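Local structure of TipC2 (Streptococcus intermedius B196, 6DHX) at residues P100-R105 with V121-E126; N73-A78 with Y93-I98; I149-L154 with M190-W195. The protein probably serves as an immunity protein that protects its producer against an antibacterial toxin exported by the type VII secretion system. All blocks are in the same frame, centred on the assembly; numbering follows the deposited sequence.

Contact 1: P100-R105 with V121-E126; sequences PNVRVR and VKIALE
NH2 of R103 lies over A124, 3.6 Å from the methyl CB, and is gripped at the same time by two carboxylates, those of E95 and D131. The neighbouring nitrogen of the same guanidinium, NH1, reaches a third acid across the contact, OE2 of E126, at 2.9 Å. That salt bridge runs in the guanidinium plane but meets the anti side of the carboxylate. A bend at chi3 (-54°) turns the arginine head back over the partner strand, with one face on A124. Acids distributed around the group fix its rotation and would help to balance its charge in a buried setting. R105, on the same face, packs its CD 3.9 Å from CB of K122, while its NE is held by E95. Turned the other way, V102 sets CG2 3.7 Å from CD2 of L125, and V104 CG2 meets CG1 of V121 at 3.6 Å; Y143, L144 and V140 of helix 137-146 cover this apolar side. Paired N-H and C=O groups link R103 with A124, and R105 with K122, in the hydrogen-bonded pairs. At the strand end, E126 N donates to N101 O at 2.8 Å. Here an antiparallel beta hairpin within a meander carries a charged network on one face and an apolar layer under a helix on the other.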
loop_
_atom_site.group_PDB
_atom_site.type_symbol
_atom_site.label_atom_id
_atom_site.label_comp_id
_atom_site.label_asym_id
_atom_site.label_seq_id
_atom_site.Cartn_x
_atom_site.Cartn_y
_atom_site.Cartn_z
ATOM N N PRO A 100 19.028 13.387 2.114
ATOM C CA PRO A 100 20.123 12.523 1.643
ATOM C C PRO A 100 20.167 11.250 2.477
ATOM O O PRO A 100 20.259 11.303 3.704
ATOM C CB PRO A 100 21.372 13.392 1.838
ATOM C CG PRO A 100 21.029 14.305 2.971
ATOM C CD PRO A 100 19.516 14.527 2.915
ATOM N N ASN A 101 20.029 10.109 1.802
ATOM C CA ASN A 101 20.051 8.780 2.428
ATOM C C ASN A 101 18.865 8.541 3.366
ATOM O O ASN A 101 18.941 7.706 4.265
ATOM C CB ASN A 101 21.366 8.543 3.171
ATOM C CG ASN A 101 22.573 8.740 2.278
ATOM O OD1 ASN A 101 22.769 7.996 1.316
ATOM N ND2 ASN A 101 23.387 9.745 2.586
ATOM N N VAL A 102 17.747 9.227 3.175
ATOM C CA VAL A 102 16.594 9.038 4.062
ATOM C C VAL A 102 15.333 9.011 3.216
ATOM O O VAL A 102 15.138 9.896 2.380
ATOM C CB VAL A 102 16.491 10.140 5.141
ATOM C CG1 VAL A 102 15.258 9.893 6.028
ATOM C CG2 VAL A 102 17.781 10.205 6.011
ATOM N N ARG A 103 14.480 7.995 3.422
ATOM C CA ARG A 103 13.198 7.889 2.731
ATOM C C ARG A 103 12.088 7.779 3.758
ATOM O O ARG A 103 12.274 7.198 4.835
ATOM C CB ARG A 103 13.124 6.656 1.777
ATOM C CG ARG A 103 14.344 6.555 0.797
ATOM C CD ARG A 103 14.053 5.503 -0.288
ATOM N NE ARG A 103 13.669 4.186 0.240
ATOM C CZ ARG A 103 14.550 3.272 0.665
ATOM N NH1 ARG A 103 15.849 3.548 0.642
ATOM N NH2 ARG A 103 14.128 2.091 1.118
ATOM N N VAL A 104 10.945 8.344 3.433
ATOM C CA VAL A 104 9.732 8.095 4.193
ATOM C C VAL A 104 8.968 6.962 3.522
ATOM O O VAL A 104 8.993 6.796 2.302
ATOM C CB VAL A 104 8.884 9.376 4.291
ATOM C CG1 VAL A 104 8.281 9.730 2.904
ATOM C CG2 VAL A 104 7.814 9.246 5.325
ATOM N N ARG A 105 8.343 6.127 4.333
ATOM C CA ARG A 105 7.532 5.026 3.832
ATOM C C ARG A 105 6.148 5.222 4.397
ATOM O O ARG A 105 5.988 5.279 5.617
ATOM C CB ARG A 105 8.077 3.685 4.288
ATOM C CG ARG A 105 9.573 3.567 4.303
ATOM C CD ARG A 105 9.956 2.273 5.040
ATOM N NE ARG A 105 9.923 1.075 4.186
ATOM C CZ ARG A 105 8.850 0.342 3.884
ATOM N NH1 ARG A 105 8.988 -0.730 3.106
ATOM N NH2 ARG A 105 7.646 0.687 4.308
ATOM N N VAL A 121 3.390 5.608 9.234
ATOM C CA VAL A 121 4.581 6.221 8.639
ATOM C C VAL A 121 5.827 5.586 9.235
ATOM O O VAL A 121 5.945 5.467 10.470
ATOM C CB VAL A 121 4.654 7.737 8.905
ATOM C CG1 VAL A 121 5.676 8.310 8.018
ATOM C CG2 VAL A 121 3.372 8.397 8.678
ATOM N N LYS A 122 6.776 5.248 8.374
ATOM C CA LYS A 122 8.058 4.687 8.764
ATOM C C LYS A 122 9.166 5.446 8.041
ATOM O O LYS A 122 8.923 6.224 7.103
ATOM C CB LYS A 122 8.122 3.186 8.408
ATOM C CG LYS A 122 7.048 2.305 9.074
ATOM C CD LYS A 122 7.184 0.859 8.557
ATOM C CE LYS A 122 6.022 -0.065 8.989
ATOM N NZ LYS A 122 5.035 0.656 9.803
ATOM N N ILE A 123 10.403 5.198 8.464
ATOM C CA ILE A 123 11.579 5.810 7.880
ATOM C C ILE A 123 12.517 4.703 7.414
ATOM O O ILE A 123 12.621 3.655 8.057
ATOM C CB ILE A 123 12.285 6.736 8.908
ATOM C CG1 ILE A 123 11.383 7.941 9.232
ATOM C CG2 ILE A 123 13.621 7.148 8.417
ATOM C CD1 ILE A 123 11.260 8.963 8.057
ATOM N N ALA A 124 13.180 4.922 6.283
ATOM C CA ALA A 124 14.294 4.086 5.848
ATOM C C ALA A 124 15.560 4.929 5.777
ATOM O O ALA A 124 15.557 6.006 5.170
ATOM C CB ALA A 124 14.008 3.451 4.472
ATOM N N LEU A 125 16.632 4.445 6.413
ATOM C CA LEU A 125 17.955 5.057 6.336
ATOM C C LEU A 125 18.820 4.247 5.393
ATOM O O LEU A 125 18.957 3.034 5.568
ATOM C CB LEU A 125 18.625 5.110 7.704
ATOM C CG LEU A 125 17.893 5.868 8.791
ATOM C CD1 LEU A 125 18.798 5.958 10.034
ATOM C CD2 LEU A 125 17.514 7.244 8.278
ATOM N N GLU A 126 19.402 4.908 4.401
ATOM C CA GLU A 126 20.223 4.207 3.425
ATOM C C GLU A 126 21.673 4.293 3.860
ATOM O O GLU A 126 22.244 5.387 3.910
ATOM C CB GLU A 126 20.061 4.806 2.038
ATOM C CG GLU A 126 18.646 4.833 1.557
ATOM C CD GLU A 126 18.512 5.724 0.338
ATOM O OE1 GLU A 126 19.531 6.335 -0.051
ATOM O OE2 GLU A 126 17.402 5.804 -0.225
#

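Contact 2: N73-A78 with Y93-I98; sequences NYTKIA and YFEKEI
Two tyrosines, one on each strand, carry the side-chain contacts of this pair, and each has one ring face covered from the opposite strand. The methyl CB of A78 sits over the Y93 ring, 4.1 Å from its centroid, while K76 stretches past the same residue, fully extended, to place NZ 3.0 Å from the hydroxyl OH of Y93. On the other side of the sheet, CD of K96 lies over the Y74 ring, 4.0 Å from its centroid, and F94 comes to the edge of that ring, its CD2 3.9 Å from CE1 of Y74. The K96 chain bends at chi3 (98°) and chi4, which carries NZ back to its own strand and a 2.8 Å bond with O of E97.

Behind these contacts stands a backbone with one irregularity. The register slips by one residue at T75, a beta bulge, between the pairing of Y74 with K96 and that of K76 with E95. The amide of the bulged residue remains bonded, T75 N reaching E95 O at 2.9 Å. One water spans the side chains at the same place, hydrogen-bonded to T75 OG1 and donating to E95 OE1.

Farther out, arginines of the next strand hold the E95 carboxylate and would be expected to favour its ionised form, while the hydroxyl of Y74 is hydrogen-bonded to ND1 of H157. The Y74, I77 and K96 face lies under helix 151-173, Y74 touching K160 and I161. Strand 59-65 flanks segment 73-78 through Y65, and strand 102-111 flanks segment 93-98 through I106 and V104, so this hairpin occupies the interior of the sheet.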
loop_
_atom_site.group_PDB
_atom_site.type_symbol
_atom_site.label_atom_id
_atom_site.label_comp_id
_atom_site.label_asym_id
_atom_site.label_seq_id
_atom_site.Cartn_x
_atom_site.Cartn_y
_atom_site.Cartn_z
ATOM N N ASN A 73 10.233 12.123 -6.768
ATOM C CA ASN A 73 11.096 11.509 -5.768
ATOM C C ASN A 73 10.581 10.157 -5.277
ATOM O O ASN A 73 11.152 9.604 -4.322
ATOM C CB ASN A 73 11.286 12.444 -4.564
ATOM C CG ASN A 73 12.190 13.624 -4.876
ATOM O OD1 ASN A 73 11.835 14.779 -4.626
ATOM N ND2 ASN A 73 13.366 13.340 -5.426
ATOM N N TYR A 74 9.522 9.613 -5.874
ATOM C CA TYR A 74 8.970 8.354 -5.375
ATOM C C TYR A 74 9.808 7.189 -5.877
ATOM O O TYR A 74 10.052 7.051 -7.083
ATOM C CB TYR A 74 7.503 8.194 -5.788
ATOM C CG TYR A 74 6.622 9.243 -5.142
ATOM C CD1 TYR A 74 6.096 9.056 -3.860
ATOM C CD2 TYR A 74 6.345 10.441 -5.792
ATOM C CE1 TYR A 74 5.302 10.036 -3.256
ATOM C CE2 TYR A 74 5.554 11.418 -5.203
ATOM C CZ TYR A 74 5.026 11.206 -3.930
ATOM O OH TYR A 74 4.256 12.192 -3.328
ATOM N N THR A 75 10.243 6.345 -4.949
ATOM C CA THR A 75 11.201 5.288 -5.234
ATOM C C THR A 75 10.551 3.913 -5.326
ATOM O O THR A 75 11.176 2.987 -5.869
ATOM C CB THR A 75 12.298 5.264 -4.154
ATOM O OG1 THR A 75 11.701 5.077 -2.864
ATOM C CG2 THR A 75 13.054 6.573 -4.149
ATOM N N LYS A 76 9.346 3.755 -4.775
ATOM C CA LYS A 76 8.692 2.453 -4.734
ATOM C C LYS A 76 7.208 2.648 -4.471
ATOM O O LYS A 76 6.819 3.459 -3.626
ATOM C CB LYS A 76 9.294 1.560 -3.635
ATOM C CG LYS A 76 8.769 0.143 -3.645
ATOM C CD LYS A 76 9.636 -0.749 -2.736
ATOM C CE LYS A 76 9.222 -2.192 -2.890
ATOM N NZ LYS A 76 10.071 -3.114 -2.031
ATOM N N ILE A 77 6.383 1.872 -5.164
ATOM C CA ILE A 77 4.962 1.787 -4.866
ATOM C C ILE A 77 4.593 0.323 -5.022
ATOM O O ILE A 77 4.852 -0.272 -6.071
ATOM C CB ILE A 77 4.091 2.668 -5.810
ATOM C CG1 ILE A 77 4.595 4.114 -5.902
ATOM C CG2 ILE A 77 2.591 2.594 -5.373
ATOM C CD1 ILE A 77 4.015 4.910 -7.109
ATOM N N ALA A 78 3.992 -0.265 -3.995
ATOM C CA ALA A 78 3.808 -1.714 -4.017
ATOM C C ALA A 78 2.517 -2.093 -3.312
ATOM O O ALA A 78 2.005 -1.355 -2.463
ATOM C CB ALA A 78 5.016 -2.418 -3.376
ATOM N N TYR A 93 1.801 0.300 -0.006
ATOM C CA TYR A 93 2.777 1.202 0.580
ATOM C C TYR A 93 3.591 1.882 -0.504
ATOM O O TYR A 93 3.663 1.441 -1.656
ATOM C CB TYR A 93 3.699 0.499 1.596
ATOM C CG TYR A 93 4.683 -0.505 1.047
ATOM C CD1 TYR A 93 4.307 -1.826 0.807
ATOM C CD2 TYR A 93 6.012 -0.128 0.811
ATOM C CE1 TYR A 93 5.241 -2.761 0.313
ATOM C CE2 TYR A 93 6.934 -1.027 0.325
ATOM C CZ TYR A 93 6.555 -2.347 0.071
ATOM O OH TYR A 93 7.502 -3.262 -0.401
ATOM N N PHE A 94 4.197 3.003 -0.115
ATOM C CA PHE A 94 5.042 3.697 -1.056
ATOM C C PHE A 94 6.109 4.431 -0.281
ATOM O O PHE A 94 6.001 4.638 0.940
ATOM C CB PHE A 94 4.254 4.664 -1.945
ATOM C CG PHE A 94 3.520 5.780 -1.186
ATOM C CD1 PHE A 94 2.226 5.577 -0.705
ATOM C CD2 PHE A 94 4.111 7.033 -1.019
ATOM C CE1 PHE A 94 1.524 6.603 -0.045
ATOM C CE2 PHE A 94 3.423 8.051 -0.353
ATOM C CZ PHE A 94 2.115 7.853 0.108
ATOM N N GLU A 95 7.169 4.773 -1.002
ATOM C CA GLU A 95 8.369 5.365 -0.412
ATOM C C GLU A 95 8.840 6.524 -1.274
ATOM O O GLU A 95 8.718 6.498 -2.506
ATOM C CB GLU A 95 9.520 4.331 -0.255
ATOM C CG GLU A 95 9.151 3.038 0.510
ATOM C CD GLU A 95 10.370 2.156 0.825
ATOM O OE1 GLU A 95 11.473 2.435 0.310
ATOM O OE2 GLU A 95 10.211 1.168 1.585
ATOM N N LYS A 96 9.364 7.548 -0.609
ATOM C CA LYS A 96 9.790 8.791 -1.232
ATOM C C LYS A 96 11.060 9.257 -0.549
ATOM O O LYS A 96 11.182 9.193 0.684
ATOM C CB LYS A 96 8.707 9.871 -1.107
ATOM C CG LYS A 96 8.942 11.113 -1.970
ATOM C CD LYS A 96 7.916 12.188 -1.659
ATOM C CE LYS A 96 8.484 13.210 -0.682
ATOM N NZ LYS A 96 9.711 13.881 -1.209
ATOM N N GLU A 97 12.014 9.725 -1.334
ATOM C CA GLU A 97 13.194 10.291 -0.706
ATOM C C GLU A 97 12.818 11.630 -0.063
ATOM O O GLU A 97 12.084 12.425 -0.659
ATOM C CB GLU A 97 14.312 10.458 -1.736
ATOM C CG GLU A 97 15.650 10.774 -1.087
ATOM C CD GLU A 97 16.671 11.342 -2.068
ATOM O OE1 GLU A 97 16.265 11.781 -3.172
ATOM O OE2 GLU A 97 17.877 11.363 -1.718
ATOM N N ILE A 98 13.268 11.864 1.172
ATOM C CA ILE A 98 13.004 13.135 1.854
ATOM C C ILE A 98 14.262 13.892 2.208
ATOM O O ILE A 98 14.184 15.101 2.497
ATOM C CB ILE A 98 12.130 12.941 3.110
ATOM C CG1 ILE A 98 12.880 12.147 4.186
ATOM C CG2 ILE A 98 10.822 12.253 2.718
ATOM C CD1 ILE A 98 12.144 12.130 5.499
HETATM O O HOH W 1 12.440 2.340 -2.411
#

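Contact 3: I149-L154 with M190-W195; sequences ITAKDL and MQWEKW
L154 lies over the five-membered ring of the W192 indole: its CB stands 3.8 Å from the centroid of that ring and only 13° off the normal, a CH-pi contact over the face. The branch tip follows, CD1 touching CG of W192 at 3.7 Å. The opposite face of the indole is covered by CG of the selenomethionine M190, which leaves the ring clamped between a helix and its own chain. W192 takes the less common first torsion, CG between the backbone N and the carbonyl carbon (chi1 61°), and this swings the indole back between the two. NE1 is hydrogen-bonded to OD1 of D155, the residue that follows L154 in the helix, a bond that, with both faces covered, should limit rotation of the ring.

Packing is looser toward the chain end. The small CB of A151 meets carbonyls more than side chains, lying 3.5 Å from O of W195 and 3.7 Å from O of W192. The W195 indole barely reaches the helix, with CE3 4.2 Å from CD1 of L154; it leans instead on L144 and makes a cation-pi contact with R141, both of helix 137-146. On the solvent side, E193 and K194 are exposed.

T150 and D153 close the helix start as a capping box: D153 N donates to T150 OG1 at 3.0 Å, and T150 N returns a bond to D153 OD2. The contact thus joins a helix N-terminus closed by a capping box to a carboxy-terminal tail folded as two type I turns, M190 to E193 and W192 to W195, with a tryptophan as the fastening.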
loop_
_atom_site.group_PDB
_atom_site.type_symbol
_atom_site.label_atom_id
_atom_site.label_comp_id
_atom_site.label_asym_id
_atom_site.label_seq_id
_atom_site.Cartn_x
_atom_site.Cartn_y
_atom_site.Cartn_z
ATOM N N ILE A 149 8.381 17.825 7.002
ATOM C CA ILE A 149 7.218 17.102 6.512
ATOM C C ILE A 149 6.117 17.165 7.563
ATOM O O ILE A 149 6.263 16.614 8.656
ATOM C CB ILE A 149 7.583 15.652 6.196
ATOM C CG1 ILE A 149 8.735 15.655 5.200
ATOM C CG2 ILE A 149 6.349 14.905 5.675
ATOM C CD1 ILE A 149 9.249 14.312 4.910
ATOM N N THR A 150 5.003 17.810 7.225
ATOM C CA THR A 150 3.903 17.984 8.160
ATOM C C THR A 150 2.861 16.897 7.984
ATOM O O THR A 150 2.860 16.152 6.997
ATOM C CB THR A 150 3.245 19.350 7.952
ATOM O OG1 THR A 150 2.645 19.381 6.652
ATOM C CG2 THR A 150 4.299 20.484 8.082
ATOM N N ALA A 151 1.928 16.831 8.941
ATOM C CA ALA A 151 0.790 15.929 8.740
ATOM C C ALA A 151 0.035 16.264 7.455
ATOM O O ALA A 151 -0.450 15.362 6.746
ATOM C CB ALA A 151 -0.148 15.999 9.947
ATOM N N LYS A 152 -0.075 17.551 7.130
ATOM C CA LYS A 152 -0.747 17.940 5.890
ATOM C C LYS A 152 0.033 17.452 4.675
ATOM O O LYS A 152 -0.563 17.029 3.679
ATOM C CB LYS A 152 -0.932 19.460 5.871
ATOM C CG LYS A 152 -2.093 19.946 5.039
ATOM C CD LYS A 152 -2.803 21.110 5.736
ATOM C CE LYS A 152 -2.312 22.437 5.246
ATOM N NZ LYS A 152 -2.946 23.563 6.010
ATOM N N ASP A 153 1.372 17.459 4.754
ATOM C CA ASP A 153 2.173 16.855 3.690
ATOM C C ASP A 153 1.921 15.347 3.577
ATOM O O ASP A 153 1.880 14.804 2.464
ATOM C CB ASP A 153 3.654 17.119 3.930
ATOM C CG ASP A 153 4.004 18.610 3.871
ATOM O OD1 ASP A 153 3.303 19.381 3.176
ATOM O OD2 ASP A 153 4.981 19.010 4.523
ATOM N N LEU A 154 1.824 14.645 4.712
ATOM C CA LEU A 154 1.544 13.212 4.647
ATOM C C LEU A 154 0.199 12.950 3.968
ATOM O O LEU A 154 0.070 12.021 3.156
ATOM C CB LEU A 154 1.547 12.593 6.036
ATOM C CG LEU A 154 2.900 12.672 6.746
ATOM C CD1 LEU A 154 2.782 12.144 8.159
ATOM C CD2 LEU A 154 3.964 11.931 5.951
HETATM N N MSE A 190 -5.608 6.743 11.200
HETATM C CA MSE A 190 -4.446 7.394 10.620
HETATM C C MSE A 190 -3.506 7.769 11.740
HETATM O O MSE A 190 -3.912 8.469 12.666
HETATM C CB MSE A 190 -4.909 8.611 9.828
HETATM C CG MSE A 190 -3.868 9.560 9.318
HETATM SE SE MSE A 190 -4.805 10.651 7.949
HETATM C CE MSE A 190 -6.341 9.659 7.858
ATOM N N GLN A 191 -2.275 7.248 11.669
ATOM C CA GLN A 191 -1.307 7.468 12.744
ATOM C C GLN A 191 -1.051 8.955 12.981
ATOM O O GLN A 191 -0.884 9.397 14.131
ATOM C CB GLN A 191 0.005 6.758 12.406
ATOM C CG GLN A 191 1.062 6.839 13.525
ATOM C CD GLN A 191 2.404 6.229 13.124
ATOM O OE1 GLN A 191 2.662 5.937 11.942
ATOM N NE2 GLN A 191 3.279 6.069 14.107
ATOM N N TRP A 192 -1.007 9.744 11.917
ATOM C CA TRP A 192 -0.609 11.139 12.020
ATOM C C TRP A 192 -1.790 12.094 12.217
ATOM O O TRP A 192 -1.633 13.306 12.024
ATOM C CB TRP A 192 0.188 11.534 10.774
ATOM C CG TRP A 192 -0.558 11.419 9.459
ATOM C CD1 TRP A 192 -1.379 12.344 8.895
ATOM C CD2 TRP A 192 -0.483 10.327 8.522
ATOM N NE1 TRP A 192 -1.833 11.896 7.661
ATOM C CE2 TRP A 192 -1.300 10.659 7.420
ATOM C CE3 TRP A 192 0.184 9.102 8.518
ATOM C CZ2 TRP A 192 -1.441 9.820 6.300
ATOM C CZ3 TRP A 192 0.023 8.255 7.415
ATOM C CH2 TRP A 192 -0.777 8.620 6.324
ATOM N N GLU A 193 -2.949 11.582 12.632
ATOM C CA GLU A 193 -4.163 12.396 12.661
ATOM C C GLU A 193 -4.009 13.618 13.540
ATOM O O GLU A 193 -4.570 14.678 13.238
ATOM C CB GLU A 193 -5.335 11.584 13.178
ATOM C CG GLU A 193 -6.618 12.360 13.183
ATOM C CD GLU A 193 -7.717 11.638 13.920
ATOM O OE1 GLU A 193 -7.681 10.387 13.953
ATOM O OE2 GLU A 193 -8.611 12.320 14.474
ATOM N N LYS A 194 -3.257 13.501 14.622
ATOM C CA LYS A 194 -3.122 14.629 15.533
ATOM C C LYS A 194 -1.771 15.321 15.423
ATOM O O LYS A 194 -1.499 16.233 16.201
ATOM C CB LYS A 194 -3.413 14.160 16.960
ATOM C CG LYS A 194 -4.815 13.566 17.080
ATOM C CD LYS A 194 -5.351 13.501 18.498
ATOM C CE LYS A 194 -4.883 12.250 19.225
ATOM N NZ LYS A 194 -6.024 11.543 19.879
ATOM N N TRP A 195 -0.941 14.954 14.448
ATOM C CA TRP A 195 0.407 15.533 14.293
ATOM C C TRP A 195 0.431 16.885 13.599
ATOM O O TRP A 195 -0.581 17.398 13.128
ATOM C CB TRP A 195 1.311 14.599 13.497
ATOM C CG TRP A 195 1.556 13.291 14.105
ATOM C CD1 TRP A 195 1.092 12.837 15.305
ATOM C CD2 TRP A 195 2.363 12.246 13.567
ATOM N NE1 TRP A 195 1.544 11.570 15.535
ATOM C CE2 TRP A 195 2.332 11.178 14.491
ATOM C CE3 TRP A 195 3.100 12.102 12.389
ATOM C CZ2 TRP A 195 2.999 9.989 14.274
ATOM C CZ3 TRP A 195 3.758 10.904 12.162
ATOM C CH2 TRP A 195 3.702 9.862 13.109
ATOM O OXT TRP A 195 1.494 17.489 13.472
#

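Contacts 2 and 1 follow each other along the chain as successive hairpins of one sheet, their centres about 9 Å apart, with strands 89-99 and 102-111 as neighbours. Contact 3 comes last, its centre about 16 Å from that of contact 1 and 17 Å from that of contact 2. The side chains of the first two meet across the boundary between those neighbouring strands. Contact 3 meets contact 1 through V121, whose backbone probably bonds Q191 and whose side chain packs on W192 and L154; I98 touching I149 ties it to contact 2. Helix 151-173 and the C-terminal tail are thereby fastened to the meander, consistent with a single compact fold.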